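Local coordinates for protein endoglucanase A (Clostridium acetobutylicum, PDB 3IK2) that probably hydrolyses internal beta-1,4-glucosidic bonds of cellulose, as a glycoside hydrolase family 44 endoglucanase with a TIM-like barrel, at residues A[164-178]-A[208-222]. Numbering follows the deposited sequence.
Sequences GSASGSKGIKGYSLD and LAQVVKKIDPAAETF
The phenol ring of Y175 meets A219 edge-on, the methyl CB of A219 lying in the ring plane 3.7 Å from CE2. V212 approaches the same ring obliquely, CG1 coming to 3.7 Å from CD2 while CG2 rests against Y175 CB. With its CG anti to the carbonyl carbon (chi1 -69°), Y175 turns its ring back along the strand, and its OH donates to a water 2.9 Å away, which donates to I172 O and D216 OD2. The ring of F222 lies on the other face of the sheet, its CE1 4.0 Å from the bare CA of G174, with E220 O in plane at its edge and Y175 O nearby. Between the two rings, strands 174-177 and 220-222 run parallel, joined by hydrogen bonds from E220 N to K173 O, Y175 N to E220 O, F222 N to Y175 O and L177 N to F222 O. These are the fourth and fifth strands of the eight-stranded TIM-like barrel, and helix 198-215 lies in the beta-alpha-beta crossover between them. On the helix side turned to the strand, L177 and L208 lie alongside in opposite senses, CD1 of L177 4.0 Å from CG of L208. Just past the helix, the D216 carboxylate grips the start of the type I turn S165-G168: OD2 takes A166 N through its syn lone pair (2.9 Å, 167°), and OD1 accepts from S165 OG at 2.5 Å. A218 N reaches OD1 from the opposite face of the carboxylate plane, closing an Asx turn, while S165 OG accepts from S167 N in an ST turn.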
loop_
_atom_site.group_PDB
_atom_site.type_symbol
_atom_site.label_atom_id
_atom_site.label_comp_id
_atom_site.label_asym_id
_atom_site.label_seq_id
_atom_site.Cartn_x
_atom_site.Cartn_y
_atom_site.Cartn_z
ATOM N N GLY A 164 -12.625 -14.048 -15.162
ATOM C CA GLY A 164 -11.549 -14.961 -15.513
ATOM C C GLY A 164 -10.360 -14.913 -14.574
ATOM O O GLY A 164 -10.313 -14.149 -13.582
ATOM N N SER A 165 -9.375 -15.737 -14.892
ATOM C CA SER A 165 -8.183 -15.795 -14.091
ATOM C C SER A 165 -7.402 -14.467 -14.134
ATOM O O SER A 165 -7.498 -13.715 -15.089
ATOM C CB SER A 165 -7.296 -16.943 -14.557
ATOM O OG SER A 165 -6.076 -16.913 -13.846
ATOM N N ALA A 166 -6.625 -14.222 -13.077
ATOM C CA ALA A 166 -5.600 -13.169 -13.004
ATOM C C ALA A 166 -4.610 -13.154 -14.155
ATOM O O ALA A 166 -4.027 -12.115 -14.420
ATOM C CB ALA A 166 -4.817 -13.289 -11.701
ATOM N N SER A 167 -4.376 -14.299 -14.797
ATOM C CA SER A 167 -3.504 -14.374 -15.964
ATOM C C SER A 167 -4.050 -13.626 -17.178
ATOM O O SER A 167 -3.292 -13.334 -18.099
ATOM C CB SER A 167 -3.219 -15.825 -16.366
ATOM O OG SER A 167 -4.420 -16.515 -16.630
ATOM N N GLY A 168 -5.336 -13.297 -17.191
ATOM C CA GLY A 168 -5.921 -12.590 -18.361
ATOM C C GLY A 168 -6.158 -11.117 -18.139
ATOM O O GLY A 168 -5.974 -10.628 -17.028
ATOM N N SER A 169 -6.575 -10.403 -19.192
ATOM C CA SER A 169 -6.735 -8.924 -19.132
ATOM C C SER A 169 -7.745 -8.392 -18.078
ATOM O O SER A 169 -7.615 -7.260 -17.587
ATOM C CB SER A 169 -7.037 -8.327 -20.530
ATOM O OG SER A 169 -8.082 -9.029 -21.203
ATOM N N LYS A 170 -8.729 -9.193 -17.712
ATOM C CA LYS A 170 -9.813 -8.669 -16.849
ATOM C C LYS A 170 -9.816 -9.227 -15.423
ATOM O O LYS A 170 -10.550 -8.710 -14.559
ATOM C CB LYS A 170 -11.178 -8.868 -17.512
ATOM C CG LYS A 170 -11.285 -8.153 -18.840
ATOM C CD LYS A 170 -12.699 -8.221 -19.383
ATOM C CE LYS A 170 -12.774 -7.605 -20.775
ATOM N NZ LYS A 170 -12.164 -8.499 -21.816
ATOM N N GLY A 171 -8.991 -10.250 -15.179
ATOM C CA GLY A 171 -8.988 -10.994 -13.907
ATOM C C GLY A 171 -8.559 -10.118 -12.729
ATOM O O GLY A 171 -7.772 -9.211 -12.900
ATOM N N ILE A 172 -9.092 -10.393 -11.542
ATOM C CA ILE A 172 -8.616 -9.767 -10.302
ATOM C C ILE A 172 -7.261 -10.401 -10.022
ATOM O O ILE A 172 -7.128 -11.625 -10.002
ATOM C CB ILE A 172 -9.644 -9.967 -9.125
ATOM C CG1 ILE A 172 -10.925 -9.171 -9.401
ATOM C CG2 ILE A 172 -9.025 -9.630 -7.722
ATOM C CD1 ILE A 172 -12.127 -9.596 -8.508
ATOM N N LYS A 173 -6.243 -9.571 -9.839
ATOM C CA LYS A 173 -4.903 -10.087 -9.729
ATOM C C LYS A 173 -4.502 -10.551 -8.333
ATOM O O LYS A 173 -3.728 -11.514 -8.216
ATOM C CB LYS A 173 -3.905 -9.086 -10.293
ATOM C CG LYS A 173 -3.803 -9.092 -11.822
ATOM C CD LYS A 173 -2.741 -8.124 -12.297
ATOM C CE LYS A 173 -2.600 -8.140 -13.834
ATOM N NZ LYS A 173 -3.707 -7.370 -14.495
ATOM N N GLY A 174 -5.004 -9.859 -7.293
ATOM C CA GLY A 174 -4.593 -10.104 -5.890
ATOM C C GLY A 174 -5.715 -10.335 -4.885
ATOM O O GLY A 174 -6.806 -9.751 -4.987
ATOM N N TYR A 175 -5.447 -11.205 -3.919
ATOM C CA TYR A 175 -6.383 -11.499 -2.822
ATOM C C TYR A 175 -5.698 -11.269 -1.497
ATOM O O TYR A 175 -4.612 -11.785 -1.250
ATOM C CB TYR A 175 -6.934 -12.950 -2.894
ATOM C CG TYR A 175 -7.863 -13.122 -4.073
ATOM C CD1 TYR A 175 -9.247 -12.903 -3.940
ATOM C CD2 TYR A 175 -7.366 -13.501 -5.336
ATOM C CE1 TYR A 175 -10.114 -13.017 -5.047
ATOM C CE2 TYR A 175 -8.212 -13.624 -6.429
ATOM C CZ TYR A 175 -9.580 -13.379 -6.274
ATOM O OH TYR A 175 -10.390 -13.523 -7.362
ATOM N N SER A 176 -6.344 -10.496 -0.636
ATOM C CA SER A 176 -5.817 -10.251 0.704
ATOM C C SER A 176 -6.403 -11.288 1.661
ATOM O O SER A 176 -7.613 -11.607 1.600
ATOM C CB SER A 176 -6.124 -8.827 1.202
ATOM O OG SER A 176 -5.556 -8.601 2.503
ATOM N N LEU A 177 -5.537 -11.825 2.511
ATOM C CA LEU A 177 -5.917 -12.805 3.544
ATOM C C LEU A 177 -6.489 -12.023 4.749
ATOM O O LEU A 177 -5.795 -11.809 5.766
ATOM C CB LEU A 177 -4.702 -13.664 3.921
ATOM C CG LEU A 177 -4.211 -14.863 3.047
ATOM C CD1 LEU A 177 -4.894 -15.072 1.665
ATOM C CD2 LEU A 177 -2.697 -14.937 2.932
ATOM N N ASP A 178 -7.757 -11.596 4.621
ATOM C CA ASP A 178 -8.410 -10.753 5.634
ATOM C C ASP A 178 -7.629 -9.446 5.881
ATOM O O ASP A 178 -7.029 -8.891 4.961
ATOM C CB ASP A 178 -8.668 -11.546 6.950
ATOM C CG ASP A 178 -9.844 -11.002 7.748
ATOM O OD1 ASP A 178 -9.735 -9.859 8.270
ATOM O OD2 ASP A 178 -10.868 -11.728 7.869
ATOM N N LEU A 208 -6.496 -20.280 3.705
ATOM C CA LEU A 208 -7.111 -19.301 2.804
ATOM C C LEU A 208 -6.265 -19.097 1.544
ATOM O O LEU A 208 -6.797 -19.023 0.441
ATOM C CB LEU A 208 -7.383 -17.979 3.525
ATOM C CG LEU A 208 -8.271 -16.932 2.833
ATOM C CD1 LEU A 208 -9.571 -17.569 2.240
ATOM C CD2 LEU A 208 -8.609 -15.712 3.773
ATOM N N ALA A 209 -4.944 -19.028 1.683
ATOM C CA ALA A 209 -4.103 -18.972 0.482
ATOM C C ALA A 209 -4.272 -20.222 -0.393
ATOM O O ALA A 209 -4.262 -20.120 -1.611
ATOM C CB ALA A 209 -2.622 -18.732 0.850
ATOM N N GLN A 210 -4.459 -21.403 0.210
ATOM C CA GLN A 210 -4.733 -22.611 -0.591
ATOM C C GLN A 210 -6.054 -22.565 -1.390
ATOM O O GLN A 210 -6.132 -23.071 -2.507
ATOM C CB GLN A 210 -4.667 -23.880 0.264
ATOM C CG GLN A 210 -3.265 -24.189 0.776
ATOM C CD GLN A 210 -2.834 -25.625 0.514
ATOM O OE1 GLN A 210 -2.660 -26.385 1.455
ATOM N NE2 GLN A 210 -2.668 -26.010 -0.777
ATOM N N VAL A 211 -7.093 -21.956 -0.820
ATOM C CA VAL A 211 -8.344 -21.726 -1.560
ATOM C C VAL A 211 -8.128 -20.860 -2.819
ATOM O O VAL A 211 -8.614 -21.192 -3.906
ATOM C CB VAL A 211 -9.396 -21.075 -0.638
ATOM C CG1 VAL A 211 -10.527 -20.439 -1.440
ATOM C CG2 VAL A 211 -9.910 -22.120 0.379
ATOM N N VAL A 212 -7.399 -19.758 -2.659
ATOM C CA VAL A 212 -7.109 -18.858 -3.760
ATOM C C VAL A 212 -6.408 -19.596 -4.908
ATOM O O VAL A 212 -6.798 -19.469 -6.077
ATOM C CB VAL A 212 -6.262 -17.599 -3.309
ATOM C CG1 VAL A 212 -5.739 -16.780 -4.541
ATOM C CG2 VAL A 212 -7.073 -16.698 -2.373
ATOM N N LYS A 213 -5.374 -20.352 -4.554
ATOM C CA LYS A 213 -4.562 -21.069 -5.538
ATOM C C LYS A 213 -5.338 -22.146 -6.204
ATOM O O LYS A 213 -5.137 -22.387 -7.381
ATOM C CB LYS A 213 -3.293 -21.670 -4.908
ATOM C CG LYS A 213 -2.338 -20.655 -4.297
ATOM C CD LYS A 213 -1.915 -19.583 -5.287
ATOM C CE LYS A 213 -1.049 -18.522 -4.593
ATOM N NZ LYS A 213 -0.304 -17.790 -5.631
ATOM N N LYS A 214 -6.216 -22.816 -5.458
ATOM C CA LYS A 214 -7.078 -23.831 -6.042
ATOM C C LYS A 214 -7.972 -23.235 -7.137
ATOM O O LYS A 214 -8.000 -23.745 -8.259
ATOM C CB LYS A 214 -7.908 -24.554 -4.962
ATOM C CG LYS A 214 -9.003 -25.431 -5.524
ATOM C CD LYS A 214 -10.121 -25.656 -4.514
ATOM C CE LYS A 214 -10.006 -27.011 -3.889
ATOM N NZ LYS A 214 -10.671 -28.081 -4.713
ATOM N N ILE A 215 -8.666 -22.147 -6.822
ATOM C CA ILE A 215 -9.619 -21.531 -7.763
ATOM C C ILE A 215 -8.912 -20.703 -8.839
ATOM O O ILE A 215 -9.284 -20.725 -10.007
ATOM C CB ILE A 215 -10.695 -20.659 -7.041
ATOM C CG1 ILE A 215 -11.337 -21.405 -5.857
ATOM C CG2 ILE A 215 -11.721 -20.109 -8.053
ATOM C CD1 ILE A 215 -12.117 -22.704 -6.183
ATOM N N ASP A 216 -7.865 -19.993 -8.466
ATOM C CA ASP A 216 -7.146 -19.222 -9.465
ATOM C C ASP A 216 -5.650 -19.340 -9.228
ATOM O O ASP A 216 -5.070 -18.520 -8.478
ATOM C CB ASP A 216 -7.633 -17.762 -9.470
ATOM C CG ASP A 216 -7.015 -16.933 -10.602
ATOM O OD1 ASP A 216 -6.170 -17.456 -11.374
ATOM O OD2 ASP A 216 -7.382 -15.741 -10.699
ATOM N N PRO A 217 -5.024 -20.382 -9.842
ATOM C CA PRO A 217 -3.593 -20.651 -9.653
ATOM C C PRO A 217 -2.684 -19.448 -9.930
ATOM O O PRO A 217 -1.593 -19.376 -9.396
ATOM C CB PRO A 217 -3.298 -21.830 -10.643
ATOM C CG PRO A 217 -4.620 -22.480 -10.852
ATOM C CD PRO A 217 -5.666 -21.394 -10.714
ATOM N N ALA A 218 -3.150 -18.521 -10.746
ATOM C CA ALA A 218 -2.364 -17.368 -11.225
ATOM C C ALA A 218 -2.567 -16.127 -10.340
ATOM O O ALA A 218 -1.866 -15.137 -10.482
ATOM C CB ALA A 218 -2.769 -17.052 -12.679
ATOM N N ALA A 219 -3.534 -16.181 -9.430
ATOM C CA ALA A 219 -3.786 -15.051 -8.545
ATOM C C ALA A 219 -2.772 -15.017 -7.404
ATOM O O ALA A 219 -2.252 -16.049 -6.964
ATOM C CB ALA A 219 -5.200 -15.091 -8.022
ATOM N N GLU A 220 -2.493 -13.808 -6.936
ATOM C CA GLU A 220 -1.471 -13.569 -5.913
ATOM C C GLU A 220 -2.094 -13.360 -4.529
ATOM O O GLU A 220 -3.203 -12.795 -4.407
ATOM C CB GLU A 220 -0.647 -12.347 -6.290
ATOM C CG GLU A 220 0.390 -12.643 -7.361
ATOM C CD GLU A 220 1.085 -11.375 -7.843
ATOM O OE1 GLU A 220 0.618 -10.251 -7.520
ATOM O OE2 GLU A 220 2.080 -11.503 -8.582
ATOM N N THR A 221 -1.379 -13.829 -3.501
ATOM C CA THR A 221 -1.876 -13.748 -2.121
ATOM C C THR A 221 -1.038 -12.790 -1.323
ATOM O O THR A 221 0.187 -12.737 -1.493
ATOM C CB THR A 221 -1.900 -15.129 -1.395
ATOM O OG1 THR A 221 -0.625 -15.753 -1.533
ATOM C CG2 THR A 221 -2.999 -16.011 -1.986
ATOM N N PHE A 222 -1.732 -12.029 -0.473
ATOM C CA PHE A 222 -1.157 -10.938 0.301
ATOM C C PHE A 222 -1.488 -11.278 1.734
ATOM O O PHE A 222 -2.687 -11.425 2.073
ATOM C CB PHE A 222 -1.805 -9.571 -0.062
ATOM C CG PHE A 222 -1.373 -9.013 -1.418
ATOM C CD1 PHE A 222 -1.676 -9.695 -2.602
ATOM C CD2 PHE A 222 -0.663 -7.814 -1.496
ATOM C CE1 PHE A 222 -1.269 -9.205 -3.838
ATOM C CE2 PHE A 222 -0.270 -7.281 -2.728
ATOM C CZ PHE A 222 -0.554 -7.988 -3.919
HETATM O O HOH W 1 -8.774 -13.825 -9.779
HETATM O O HOH W 2 -1.947 -12.252 -10.360
#